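Local coordinates for structural polyprotein, VP1 (Israeli acute paralysis virus, PDB 5CDD) that probably serves as a structural building block of the viral capsid, in which this polyprotein-derived chain packs with other capsid proteins in pentamers, at residues 24-27 with 28-32. Sequence-based numbering, arbitrary orientation.
Sequences NHDV and LMKGC
Leu28 N and Met29 N donate to Asn24 O and His25 O, i to i+4 bonds that carry helix 20-31 through residues 24-29, while Val27 O accepts from both Gly31 N and Lys30 N, the latter lying 71° out of the carbonyl plane and off the lone pairs.

One turn apart, His25 and Met29 meet through a CH-pi contact. A chi1 of 174° swings the imidazole of His25 away from the backbone N, and chi2 near -90° turns its face to Met29 CG, which sits 3.9 Å from the ring centroid and is displaced toward the rim near CE1. The Met29 chain, bent at chi2 and chi3, leaves SD oblique to the ring at 4.5 Å from its centroid. Asp26 and Lys30 run side by side, and the lysine methylenes pass the Asp26 carbonyl, CG lying 3.4 Å from Asp26 O. Asp26 OD2 stays 4.6 Å from Lys30 NZ, beyond a salt bridge; the ammonium donates to Lys44 O of a neighbouring polyprotein chain.

Val27 and Leu28 pack on Met212 and Phe213 of a second, different polyprotein chain. Helix 20-31 lies on the N-terminal arm, away from the chain's beta sheets, and a second copy of this protein also packs against it, Gly31 making backbone hydrogen bonds to that copy. Within the helix the backbone bonds define this turn, and the His25-Met29 contact adds a weak, largely dispersive interaction, while Asp26 probably offers Lys30 modest electrostatic support.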
ATOM      1  N   ASN A  24      24.729  -0.954  33.422  1.00 38.42           N
ATOM      2  CA  ASN A  24      23.373  -0.562  33.803  1.00 37.18           C
ATOM      3  C   ASN A  24      22.347  -1.156  32.845  1.00 37.22           C
ATOM      4  O   ASN A  24      21.381  -1.794  33.272  1.00 38.02           O
ATOM      5  CB  ASN A  24      23.228   0.962  33.820  1.00 36.50           C
ATOM      6  CG  ASN A  24      23.854   1.593  35.045  1.00 36.72           C
ATOM      7  OD1 ASN A  24      23.764   2.803  35.247  1.00 35.70           O
ATOM      8  ND2 ASN A  24      24.498   0.775  35.870  1.00 39.17           N
ATOM      9  N   HIS A  25      22.561  -0.939  31.550  1.00 37.91           N
ATOM     10  CA  HIS A  25      21.667  -1.453  30.522  1.00 38.55           C
ATOM     11  C   HIS A  25      21.609  -2.960  30.610  1.00 38.63           C
ATOM     12  O   HIS A  25      20.550  -3.538  30.444  1.00 38.12           O
ATOM     13  CB  HIS A  25      22.150  -1.001  29.141  1.00 38.89           C
ATOM     14  CG  HIS A  25      21.393  -1.596  27.992  1.00 40.19           C
ATOM     15  ND1 HIS A  25      21.768  -2.779  27.390  1.00 39.78           N
ATOM     16  CD2 HIS A  25      20.322  -1.144  27.298  1.00 39.88           C
ATOM     17  CE1 HIS A  25      20.963  -3.026  26.372  1.00 39.90           C
ATOM     18  NE2 HIS A  25      20.077  -2.050  26.293  1.00 41.30           N
ATOM     19  N   ASP A  26      22.739  -3.594  30.902  1.00 40.17           N
ATOM     20  CA  ASP A  26      22.765  -5.039  31.017  1.00 41.30           C
ATOM     21  C   ASP A  26      21.825  -5.493  32.104  1.00 40.90           C
ATOM     22  O   ASP A  26      21.181  -6.526  31.986  1.00 41.63           O
ATOM     23  CB  ASP A  26      24.162  -5.531  31.350  1.00 45.65           C
ATOM     24  CG  ASP A  26      24.608  -6.606  30.415  1.00 51.10           C
ATOM     25  OD1 ASP A  26      25.031  -6.249  29.299  1.00 53.05           O
ATOM     26  OD2 ASP A  26      24.511  -7.797  30.777  1.00 53.59           O
ATOM     27  N   VAL A  27      21.735  -4.701  33.162  1.00 39.38           N
ATOM     28  CA  VAL A  27      20.885  -5.055  34.278  1.00 37.62           C
ATOM     29  C   VAL A  27      19.402  -4.875  34.027  1.00 35.92           C
ATOM     30  O   VAL A  27      18.595  -5.657  34.512  1.00 36.18           O
ATOM     31  CB  VAL A  27      21.231  -4.252  35.526  1.00 39.64           C
ATOM     32  CG1 VAL A  27      20.653  -4.942  36.707  1.00 44.74           C
ATOM     33  CG2 VAL A  27      22.724  -4.123  35.681  1.00 42.20           C
ATOM     34  N   LEU A  28      19.037  -3.841  33.284  1.00 33.59           N
ATOM     35  CA  LEU A  28      17.634  -3.590  33.012  1.00 33.33           C
ATOM     36  C   LEU A  28      17.097  -4.626  32.051  1.00 33.42           C
ATOM     37  O   LEU A  28      15.899  -4.900  32.027  1.00 33.93           O
ATOM     38  CB  LEU A  28      17.448  -2.194  32.423  1.00 33.84           C
ATOM     39  CG  LEU A  28      17.174  -1.037  33.386  1.00 33.47           C
ATOM     40  CD1 LEU A  28      18.263  -0.930  34.420  1.00 35.63           C
ATOM     41  CD2 LEU A  28      17.077   0.243  32.591  1.00 34.35           C
ATOM     42  N   MET A  29      17.996  -5.202  31.259  1.00 33.08           N
ATOM     43  CA  MET A  29      17.624  -6.219  30.282  1.00 32.80           C
ATOM     44  C   MET A  29      17.385  -7.571  30.939  1.00 31.83           C
ATOM     45  O   MET A  29      16.830  -8.483  30.323  1.00 32.92           O
ATOM     46  CB  MET A  29      18.717  -6.359  29.220  1.00 35.03           C
ATOM     47  CG  MET A  29      18.845  -5.154  28.310  1.00 36.77           C
ATOM     48  SD  MET A  29      17.307  -4.833  27.428  1.00 41.18           S
ATOM     49  CE  MET A  29      17.387  -6.079  26.150  1.00 40.78           C
ATOM     50  N   LYS A  30      17.797  -7.699  32.194  1.00 30.98           N
ATOM     51  CA  LYS A  30      17.629  -8.955  32.911  1.00 30.22           C
ATOM     52  C   LYS A  30      16.714  -8.846  34.123  1.00 29.12           C
ATOM     53  O   LYS A  30      16.171  -9.850  34.584  1.00 29.14           O
ATOM     54  CB  LYS A  30      18.994  -9.488  33.341  1.00 30.03           C
ATOM     55  CG  LYS A  30      19.946  -9.695  32.184  1.00 33.20           C
ATOM     56  CD  LYS A  30      21.243 -10.335  32.630  1.00 36.13           C
ATOM     57  CE  LYS A  30      22.183 -10.506  31.448  1.00 39.78           C
ATOM     58  NZ  LYS A  30      21.529 -11.252  30.330  1.00 41.44           N
ATOM     59  N   GLY A  31      16.535  -7.632  34.632  1.00 28.68           N
ATOM     60  CA  GLY A  31      15.690  -7.451  35.796  1.00 28.55           C
ATOM     61  C   GLY A  31      14.733  -6.273  35.770  1.00 29.44           C
ATOM     62  O   GLY A  31      14.266  -5.839  36.822  1.00 30.05           O
ATOM     63  N   CYS A  32      14.429  -5.750  34.585  1.00 30.17           N
ATOM     64  CA  CYS A  32      13.505  -4.624  34.482  1.00 30.94           C
ATOM     65  C   CYS A  32      12.665  -4.683  33.207  1.00 30.55           C
ATOM     66  O   CYS A  32      11.452  -4.890  33.267  1.00 31.41           O
ATOM     67  CB  CYS A  32      14.270  -3.300  34.538  1.00 30.96           C
ATOM     68  SG  CYS A  32      13.198  -1.846  34.613  1.00 36.40           S
TER